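Local coordinates for methionine-binding protein (Coxiella burnetii, PDB 3TQW), which probably serves as the periplasmic substrate-binding lipoprotein of an ABC transporter, holding methionine in the cleft between its two lobes, at residues A[8-13]-A[39-44]; A[16-21]-A[33-38]; A[155-160]-A[173-178]. One frame throughout, in Å; residues are numbered along the deposited sequence.

Contact 1 (A[8-13]-A[39-44]); sequences GTIAGP and SDYNTP. With MET (methionine), chain C.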
loop_
_atom_site.group_PDB
_atom_site.type_symbol
_atom_site.label_atom_id
_atom_site.label_comp_id
_atom_site.label_asym_id
_atom_site.label_seq_id
_atom_site.Cartn_x
_atom_site.Cartn_y
_atom_site.Cartn_z
ATOM N N GLY A 8 -4.429 14.448 -0.881
ATOM C CA GLY A 8 -5.218 13.386 -0.288
ATOM C C GLY A 8 -4.359 12.241 0.210
ATOM O O GLY A 8 -3.454 11.775 -0.483
ATOM N N THR A 9 -4.636 11.797 1.432
ATOM C CA THR A 9 -3.942 10.649 2.005
ATOM C C THR A 9 -4.958 9.723 2.667
ATOM O O THR A 9 -6.124 10.083 2.850
ATOM C CB THR A 9 -2.917 11.082 3.066
ATOM O OG1 THR A 9 -3.595 11.759 4.135
ATOM C CG2 THR A 9 -1.881 12.027 2.456
ATOM N N ILE A 10 -4.516 8.523 3.018
ATOM C CA ILE A 10 -5.327 7.622 3.818
ATOM C C ILE A 10 -4.995 7.876 5.279
ATOM O O ILE A 10 -3.818 7.919 5.659
ATOM C CB ILE A 10 -5.035 6.148 3.476
ATOM C CG1 ILE A 10 -5.434 5.858 2.025
ATOM C CG2 ILE A 10 -5.784 5.222 4.438
ATOM C CD1 ILE A 10 -6.942 5.888 1.784
ATOM N N ALA A 11 -6.035 8.060 6.089
ATOM C CA ALA A 11 -5.867 8.268 7.520
ATOM C C ALA A 11 -5.044 7.132 8.115
ATOM O O ALA A 11 -5.244 5.967 7.776
ATOM C CB ALA A 11 -7.220 8.363 8.212
ATOM N N GLY A 12 -4.116 7.482 9.001
ATOM C CA GLY A 12 -3.229 6.507 9.615
ATOM C C GLY A 12 -1.781 6.967 9.531
ATOM O O GLY A 12 -1.516 8.169 9.443
ATOM N N PRO A 13 -0.836 6.011 9.545
ATOM C CA PRO A 13 0.611 6.274 9.582
ATOM C C PRO A 13 1.097 7.115 8.404
ATOM O O PRO A 13 1.998 7.940 8.581
ATOM C CB PRO A 13 1.238 4.876 9.484
ATOM C CG PRO A 13 0.150 3.916 9.759
ATOM C CD PRO A 13 -1.145 4.573 9.447
ATOM N N SER A 39 -10.683 7.337 3.918
ATOM C CA SER A 39 -10.740 6.087 4.673
ATOM C C SER A 39 -11.042 4.878 3.788
ATOM O O SER A 39 -11.494 3.836 4.273
ATOM C CB SER A 39 -11.783 6.179 5.783
ATOM O OG SER A 39 -11.536 7.280 6.633
ATOM N N ASP A 40 -10.789 5.025 2.492
ATOM C CA ASP A 40 -10.915 3.911 1.559
ATOM C C ASP A 40 -9.971 4.148 0.386
ATOM O O ASP A 40 -9.929 5.245 -0.168
ATOM C CB ASP A 40 -12.359 3.790 1.064
ATOM C CG ASP A 40 -12.621 2.481 0.337
ATOM O OD1 ASP A 40 -11.781 2.072 -0.502
ATOM O OD2 ASP A 40 -13.668 1.858 0.614
ATOM N N TYR A 41 -9.182 3.132 0.050
ATOM C CA TYR A 41 -8.280 3.186 -1.096
ATOM C C TYR A 41 -8.990 3.687 -2.357
ATOM O O TYR A 41 -8.379 4.342 -3.205
ATOM C CB TYR A 41 -7.751 1.784 -1.412
ATOM C CG TYR A 41 -6.627 1.249 -0.543
ATOM C CD1 TYR A 41 -5.903 2.071 0.313
ATOM C CD2 TYR A 41 -6.270 -0.091 -0.616
ATOM C CE1 TYR A 41 -4.855 1.555 1.090
ATOM C CE2 TYR A 41 -5.238 -0.610 0.143
ATOM C CZ TYR A 41 -4.533 0.207 0.988
ATOM O OH TYR A 41 -3.510 -0.345 1.728
ATOM N N ASN A 42 -10.268 3.346 -2.501
ATOM C CA ASN A 42 -10.973 3.618 -3.756
ATOM C C ASN A 42 -11.428 5.063 -3.948
ATOM O O ASN A 42 -12.033 5.391 -4.969
ATOM C CB ASN A 42 -12.142 2.637 -3.976
ATOM C CG ASN A 42 -13.309 2.857 -3.008
ATOM O OD1 ASN A 42 -13.425 3.901 -2.359
ATOM N ND2 ASN A 42 -14.192 1.863 -2.928
ATOM N N THR A 43 -11.107 5.933 -2.991
ATOM C CA THR A 43 -11.636 7.301 -3.016
ATOM C C THR A 43 -10.684 8.442 -3.431
ATOM O O THR A 43 -11.097 9.330 -4.170
ATOM C CB THR A 43 -12.364 7.643 -1.683
ATOM O OG1 THR A 43 -13.418 6.692 -1.476
ATOM C CG2 THR A 43 -12.981 9.035 -1.745
ATOM N N PRO A 44 -9.422 8.441 -2.950
ATOM C CA PRO A 44 -8.553 9.586 -3.281
ATOM C C PRO A 44 -8.375 9.879 -4.786
ATOM O O PRO A 44 -8.157 11.034 -5.137
ATOM C CB PRO A 44 -7.210 9.204 -2.644
ATOM C CG PRO A 44 -7.610 8.356 -1.457
ATOM C CD PRO A 44 -8.790 7.542 -1.968
HETATM N N MET C . 0.215 1.963 1.020
HETATM C CA MET C . -0.327 0.753 0.389
HETATM C C MET C . 0.804 -0.245 0.156
HETATM O O MET C . 1.913 0.156 -0.190
HETATM C CB MET C . -1.006 1.116 -0.940
HETATM C CG MET C . -1.666 -0.046 -1.688
HETATM S SD MET C . -2.433 0.493 -3.239
HETATM C CE MET C . -3.739 1.530 -2.584
HETATM O OXT MET C . 0.649 -1.460 0.309
#

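Contact 2 (A[16-21]-A[33-38]); sequences QLMEVA and VNIITF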
loop_
_atom_site.group_PDB
_atom_site.type_symbol
_atom_site.label_atom_id
_atom_site.label_comp_id
_atom_site.label_asym_id
_atom_site.label_seq_id
_atom_site.Cartn_x
_atom_site.Cartn_y
_atom_site.Cartn_z
ATOM N N GLN A 16 0.509 10.698 8.986
ATOM C CA GLN A 16 1.536 11.244 9.876
ATOM C C GLN A 16 2.779 11.606 9.078
ATOM O O GLN A 16 3.380 12.656 9.290
ATOM C CB GLN A 16 1.904 10.252 10.982
ATOM C CG GLN A 16 0.772 9.972 11.948
ATOM C CD GLN A 16 1.165 9.009 13.055
ATOM O OE1 GLN A 16 0.399 8.117 13.405
ATOM N NE2 GLN A 16 2.355 9.195 13.617
ATOM N N LEU A 17 3.158 10.726 8.159
ATOM C CA LEU A 17 4.297 10.987 7.297
ATOM C C LEU A 17 4.052 12.274 6.512
ATOM O O LEU A 17 4.931 13.134 6.407
ATOM C CB LEU A 17 4.537 9.808 6.346
ATOM C CG LEU A 17 5.778 9.954 5.464
ATOM C CD1 LEU A 17 7.034 9.836 6.322
ATOM C CD2 LEU A 17 5.788 8.914 4.355
HETATM N N MSE A 18 2.849 12.413 5.965
HETATM C CA MSE A 18 2.521 13.598 5.182
HETATM C C MSE A 18 2.517 14.864 6.043
HETATM O O MSE A 18 2.808 15.953 5.553
HETATM C CB MSE A 18 1.183 13.435 4.462
HETATM C CG MSE A 18 0.796 14.645 3.603
HETATM SE SE MSE A 18 2.022 15.003 2.110
HETATM C CE MSE A 18 1.559 13.484 0.980
ATOM N N GLU A 19 2.196 14.723 7.325
ATOM C CA GLU A 19 2.220 15.879 8.224
ATOM C C GLU A 19 3.639 16.437 8.325
ATOM O O GLU A 19 3.836 17.647 8.384
ATOM C CB GLU A 19 1.706 15.528 9.622
ATOM C CG GLU A 19 0.199 15.352 9.725
ATOM C CD GLU A 19 -0.569 16.665 9.779
ATOM O OE1 GLU A 19 0.059 17.750 9.776
ATOM O OE2 GLU A 19 -1.815 16.603 9.826
ATOM N N VAL A 20 4.628 15.552 8.362
ATOM C CA VAL A 20 6.007 15.996 8.420
ATOM C C VAL A 20 6.393 16.624 7.081
ATOM O O VAL A 20 7.066 17.654 7.032
ATOM C CB VAL A 20 6.965 14.841 8.776
ATOM C CG1 VAL A 20 8.417 15.322 8.722
ATOM C CG2 VAL A 20 6.636 14.298 10.163
ATOM N N ALA A 21 5.946 16.012 5.994
ATOM C CA ALA A 21 6.228 16.558 4.669
ATOM C C ALA A 21 5.625 17.953 4.532
ATOM O O ALA A 21 6.217 18.842 3.914
ATOM C CB ALA A 21 5.699 15.632 3.589
ATOM N N VAL A 33 0.469 23.376 2.309
ATOM C CA VAL A 33 -0.145 22.105 1.960
ATOM C C VAL A 33 -1.266 21.787 2.939
ATOM O O VAL A 33 -1.057 21.772 4.148
ATOM C CB VAL A 33 0.876 20.970 2.020
ATOM C CG1 VAL A 33 0.184 19.625 1.806
ATOM C CG2 VAL A 33 1.984 21.192 0.986
ATOM N N ASN A 34 -2.459 21.549 2.411
ATOM C CA ASN A 34 -3.591 21.134 3.225
ATOM C C ASN A 34 -3.858 19.640 3.024
ATOM O O ASN A 34 -4.153 19.201 1.913
ATOM C CB ASN A 34 -4.827 21.959 2.862
ATOM C CG ASN A 34 -6.020 21.658 3.759
ATOM O OD1 ASN A 34 -5.883 21.033 4.810
ATOM N ND2 ASN A 34 -7.200 22.114 3.345
ATOM N N ILE A 35 -3.735 18.860 4.093
ATOM C CA ILE A 35 -3.903 17.410 4.002
ATOM C C ILE A 35 -5.379 17.025 4.116
ATOM O O ILE A 35 -6.045 17.371 5.090
ATOM C CB ILE A 35 -3.082 16.677 5.096
ATOM C CG1 ILE A 35 -1.595 16.992 4.931
ATOM C CG2 ILE A 35 -3.336 15.173 5.043
ATOM C CD1 ILE A 35 -0.734 16.565 6.097
ATOM N N ILE A 36 -5.885 16.321 3.108
ATOM C CA ILE A 36 -7.261 15.823 3.117
ATOM C C ILE A 36 -7.239 14.300 3.288
ATOM O O ILE A 36 -6.738 13.587 2.419
ATOM C CB ILE A 36 -7.989 16.182 1.811
ATOM C CG1 ILE A 36 -7.846 17.686 1.514
ATOM C CG2 ILE A 36 -9.460 15.777 1.883
ATOM C CD1 ILE A 36 -8.362 18.584 2.626
ATOM N N THR A 37 -7.760 13.800 4.407
ATOM C CA THR A 37 -7.667 12.365 4.678
ATOM C C THR A 37 -8.896 11.620 4.169
ATOM O O THR A 37 -10.003 12.159 4.151
ATOM C CB THR A 37 -7.499 12.053 6.177
ATOM O OG1 THR A 37 -8.637 12.546 6.890
ATOM C CG2 THR A 37 -6.236 12.691 6.735
ATOM N N PHE A 38 -8.683 10.371 3.774
ATOM C CA PHE A 38 -9.747 9.499 3.308
ATOM C C PHE A 38 -9.657 8.172 4.050
ATOM O O PHE A 38 -8.672 7.912 4.746
ATOM C CB PHE A 38 -9.618 9.286 1.795
ATOM C CG PHE A 38 -9.784 10.541 1.006
ATOM C CD1 PHE A 38 -11.042 10.938 0.574
ATOM C CD2 PHE A 38 -8.696 11.346 0.719
ATOM C CE1 PHE A 38 -11.202 12.113 -0.138
ATOM C CE2 PHE A 38 -8.855 12.521 0.007
ATOM C CZ PHE A 38 -10.108 12.900 -0.426
#

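Contact 3 (A[155-160]-A[173-178]); sequences DAAQLS and TNYAIP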
loop_
_atom_site.group_PDB
_atom_site.type_symbol
_atom_site.label_atom_id
_atom_site.label_comp_id
_atom_site.label_asym_id
_atom_site.label_seq_id
_atom_site.Cartn_x
_atom_site.Cartn_y
_atom_site.Cartn_z
ATOM N N ASP A 155 -11.901 -6.756 1.850
ATOM C CA ASP A 155 -11.460 -5.383 1.641
ATOM C C ASP A 155 -10.228 -5.107 2.505
ATOM O O ASP A 155 -10.156 -5.537 3.658
ATOM C CB ASP A 155 -12.578 -4.400 1.990
ATOM C CG ASP A 155 -12.137 -2.963 1.868
ATOM O OD1 ASP A 155 -12.106 -2.454 0.729
ATOM O OD2 ASP A 155 -11.795 -2.352 2.905
ATOM N N ALA A 156 -9.261 -4.391 1.940
ATOM C CA ALA A 156 -7.974 -4.161 2.602
ATOM C C ALA A 156 -8.098 -3.633 4.032
ATOM O O ALA A 156 -7.288 -3.970 4.898
ATOM C CB ALA A 156 -7.113 -3.214 1.768
ATOM N N ALA A 157 -9.098 -2.792 4.272
ATOM C CA ALA A 157 -9.274 -2.158 5.578
ATOM C C ALA A 157 -9.900 -3.098 6.606
ATOM O O ALA A 157 -10.046 -2.735 7.774
ATOM C CB ALA A 157 -10.112 -0.879 5.449
ATOM N N GLN A 158 -10.271 -4.299 6.168
ATOM C CA GLN A 158 -10.896 -5.291 7.043
ATOM C C GLN A 158 -9.911 -6.386 7.461
ATOM O O GLN A 158 -10.163 -7.127 8.409
ATOM C CB GLN A 158 -12.128 -5.927 6.359
ATOM C CG GLN A 158 -12.788 -7.042 7.193
ATOM C CD GLN A 158 -13.994 -7.722 6.528
ATOM O OE1 GLN A 158 -14.589 -7.205 5.578
ATOM N NE2 GLN A 158 -14.360 -8.892 7.044
ATOM N N LEU A 159 -8.789 -6.483 6.755
ATOM C CA LEU A 159 -7.874 -7.609 6.941
ATOM C C LEU A 159 -7.294 -7.690 8.353
ATOM O O LEU A 159 -7.122 -8.781 8.899
ATOM C CB LEU A 159 -6.756 -7.586 5.892
ATOM C CG LEU A 159 -7.192 -7.948 4.470
ATOM C CD1 LEU A 159 -6.244 -7.362 3.442
ATOM C CD2 LEU A 159 -7.309 -9.472 4.306
ATOM N N SER A 160 -7.003 -6.546 8.954
ATOM C CA SER A 160 -6.371 -6.555 10.272
ATOM C C SER A 160 -7.281 -7.091 11.379
ATOM O O SER A 160 -6.800 -7.505 12.429
ATOM C CB SER A 160 -5.836 -5.169 10.643
ATOM O OG SER A 160 -6.885 -4.268 10.940
ATOM N N THR A 173 0.819 -2.615 4.832
ATOM C CA THR A 173 1.459 -2.013 5.993
ATOM C C THR A 173 0.673 -0.844 6.609
ATOM O O THR A 173 0.613 -0.721 7.830
ATOM C CB THR A 173 2.900 -1.597 5.655
ATOM O OG1 THR A 173 3.668 -2.781 5.387
ATOM C CG2 THR A 173 3.532 -0.816 6.811
ATOM N N ASN A 174 0.059 0.004 5.783
ATOM C CA ASN A 174 -0.685 1.134 6.342
ATOM C C ASN A 174 -1.838 0.673 7.236
ATOM O O ASN A 174 -2.271 1.409 8.119
ATOM C CB ASN A 174 -1.175 2.105 5.253
ATOM C CG ASN A 174 -2.298 1.529 4.415
ATOM O OD1 ASN A 174 -2.075 0.650 3.585
ATOM N ND2 ASN A 174 -3.511 2.027 4.621
ATOM N N TYR A 175 -2.322 -0.549 7.016
ATOM C CA TYR A 175 -3.398 -1.094 7.846
ATOM C C TYR A 175 -2.873 -1.968 8.987
ATOM O O TYR A 175 -3.478 -2.032 10.056
ATOM C CB TYR A 175 -4.418 -1.867 6.996
ATOM C CG TYR A 175 -5.292 -0.965 6.146
ATOM C CD1 TYR A 175 -5.992 0.094 6.716
ATOM C CD2 TYR A 175 -5.399 -1.159 4.776
ATOM C CE1 TYR A 175 -6.785 0.930 5.945
ATOM C CE2 TYR A 175 -6.194 -0.328 3.990
ATOM C CZ TYR A 175 -6.879 0.713 4.581
ATOM O OH TYR A 175 -7.657 1.540 3.805
ATOM N N ALA A 176 -1.747 -2.635 8.759
ATOM C CA ALA A 176 -1.139 -3.468 9.790
ATOM C C ALA A 176 -0.689 -2.645 10.998
ATOM O O ALA A 176 -0.916 -3.028 12.145
ATOM C CB ALA A 176 0.033 -4.248 9.219
ATOM N N ILE A 177 -0.055 -1.509 10.737
ATOM C CA ILE A 177 0.539 -0.723 11.814
ATOM C C ILE A 177 -0.474 -0.231 12.846
ATOM O O ILE A 177 -0.276 -0.436 14.038
ATOM C CB ILE A 177 1.419 0.419 11.273
ATOM C CG1 ILE A 177 2.740 -0.172 10.760
ATOM C CG2 ILE A 177 1.679 1.464 12.354
ATOM C CD1 ILE A 177 3.611 0.812 10.015
ATOM N N PRO A 178 -1.576 0.390 12.395
ATOM C CA PRO A 178 -2.581 0.834 13.369
ATOM C C PRO A 178 -3.178 -0.339 14.151
ATOM O O PRO A 178 -3.754 -0.130 15.222
ATOM C CB PRO A 178 -3.666 1.476 12.500
ATOM C CG PRO A 178 -3.004 1.770 11.191
ATOM C CD PRO A 178 -1.951 0.726 11.011
HETATM O O HOH W 1 -5.959 -1.584 10.412
#

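Contact 1 (A[8-13]-A[39-44])
D40 OD1 takes the backbone N-H of N42 at 2.8 Å in a nearly straight bond (174°), met on the anti side of the carboxylate and somewhat out of its plane. This is an Asx turn. It is overlaid by a type I beta turn from D40 to T43, in which T43 N bonds to D40 O at 3.1 Å. T43 OG1 adds a third tie, donating to N42 OD1 at 2.9 Å, so the corner is shaped by its own polar groups. Against this corner packs I10. Its CG1 stands anti to the carbonyl carbon (chi1 -64°), and a second bend at chi2 carries I10 CD1 to D40 O at 3.6 Å and to P44 CG at 4.1 Å. I10 CG1 reaches the edge of the Y41 ring, 4.2 Å from Y41 CD1, with the two side chains crossing at about a right angle. I10 thus packs at once against the D40-Y41 backbone, the ring edge and P44. Y41 belongs to the methionine pocket. The ligand's methyl carbon CE sits 3.4 Å above the plane of the Y41 ring, over its centre, while CG of the ligand lies over the phenol end. At that end Y41 OH is hydrogen-bonded to N174 OD1, which would help fix the turn of the ring beneath the ligand. R116 holds the ligand through a separate bond. In the fold, I10 ends strand 5-10, whose T9 pairs with I36 and F38 of strand 33-38 and whose G8 pairs with strand 55-60. I10 and P44 both rest on F58 of that strand, G12 holds the N-cap position before helix 13-29, and P44 begins helix 44-49.

Contact 2 (A[16-21]-A[33-38])
Helix 13-29 passes over strand 33-38 with M18 facing I35, their CA atoms 7.6 Å apart. I35 carries the strand's side of the contact. With CG1 anti to the carbonyl carbon (chi1 -60°) and chi2 extended, its side chain reaches up to the helix and presses the terminal methyl CD1 into the angle between M18 and E19. I35 CD1 lies 3.5 Å from M18 CG, tighter than usual for two carbons, and 3.6 Å from the carbonyl O of M18, so it touches the helix backbone as well. M18 is a selenomethionine modelled in two conformers, and the fine detail of its fit is correspondingly uncertain. These segments are the helix and second strand of a beta-alpha-beta unit, in which strand 5-10 lies parallel to and beside strand 33-38. M18 also touches V7 of that first strand, and L216 and L220 of helix 211-220 pack on it too. At the rim E19, whose CB points away from the strand, folds back through a bend at chi2 (-78°). Its carboxyl carbon CD comes within 3.7 Å of I35 CD1, and E19 OE1 and OE2 are equally far from that methyl, at 3.9 Å.

Contact 3 (A[155-160]-A[173-178])
Y175 sets its CG anti to the carbonyl carbon (chi1 -73°), which carries the ring out from helix 173-176 to A156 and A157, while S160 places OG between its backbone N and carbonyl carbon (chi1 72°), where it meets a water that bridges to Y175 O. The ring is the centre of the contact. A157 CA stands over one face as a CH-pi contact, 3.8 Å from the ring centroid and only 7° off the normal, and A157 CB lies above the phenol end, 3.7 Å from Y175 CZ. On the opposite face N174 ND2 sits 3.4 Å above the plane, over the centre, so the ring is held between the loop and the amide of its own helix neighbour. A156 CB is 3.8 Å from Y175 CE2, and A156 O comes in obliquely, 3.4 Å from Y175 CD2. The loop keeps this shape partly through an Asx turn, in which A157 N donates to D155 OD2 at 3.1 Å from above the carboxylate plane. The bridging water lies 2.9 Å from S160 OG and donates to Y175 O, a bond modelled so short that its exact length is doubtful. N174, a ligand-pocket residue, touches the bound methionine, making Y175 a second-shell neighbour of the site. The segment 155-160 leaves strand 150-154, at the edge of the five-stranded sheet, and L159 packs on strand 104-108. Helix 173-176 follows strand 168-171 of the same sheet and leans on the other lobe: N174 touches E14 of helix 13-29, T173 touches F233 of helix 223-233, and the ring of Y41 meets that of Y175 obliquely.

Overall arrangement
Contacts 1 and 2 lie in the lobe built on the six-stranded sheet, their centres 11 Å apart, and are joined through the neighbouring strands 5-10 and 33-38. Along the chain, segments 16-21 and 33-38 fall between the two halves of contact 1, and contact 3 comes later, in the lobe of the five-stranded sheet. Its centre is 12 Å from that of contact 1. These two touch directly, with Y41 packing on A156 and P13 against N174. Contact 2 stays about 7 Å from contact 3 at the nearest atoms. Contacts 1 and 3 therefore meet across the cleft where methionine binds, consistent with a lobed binding protein closed round its ligand, whereas contact 2 lies within the first lobe, away from the ligand.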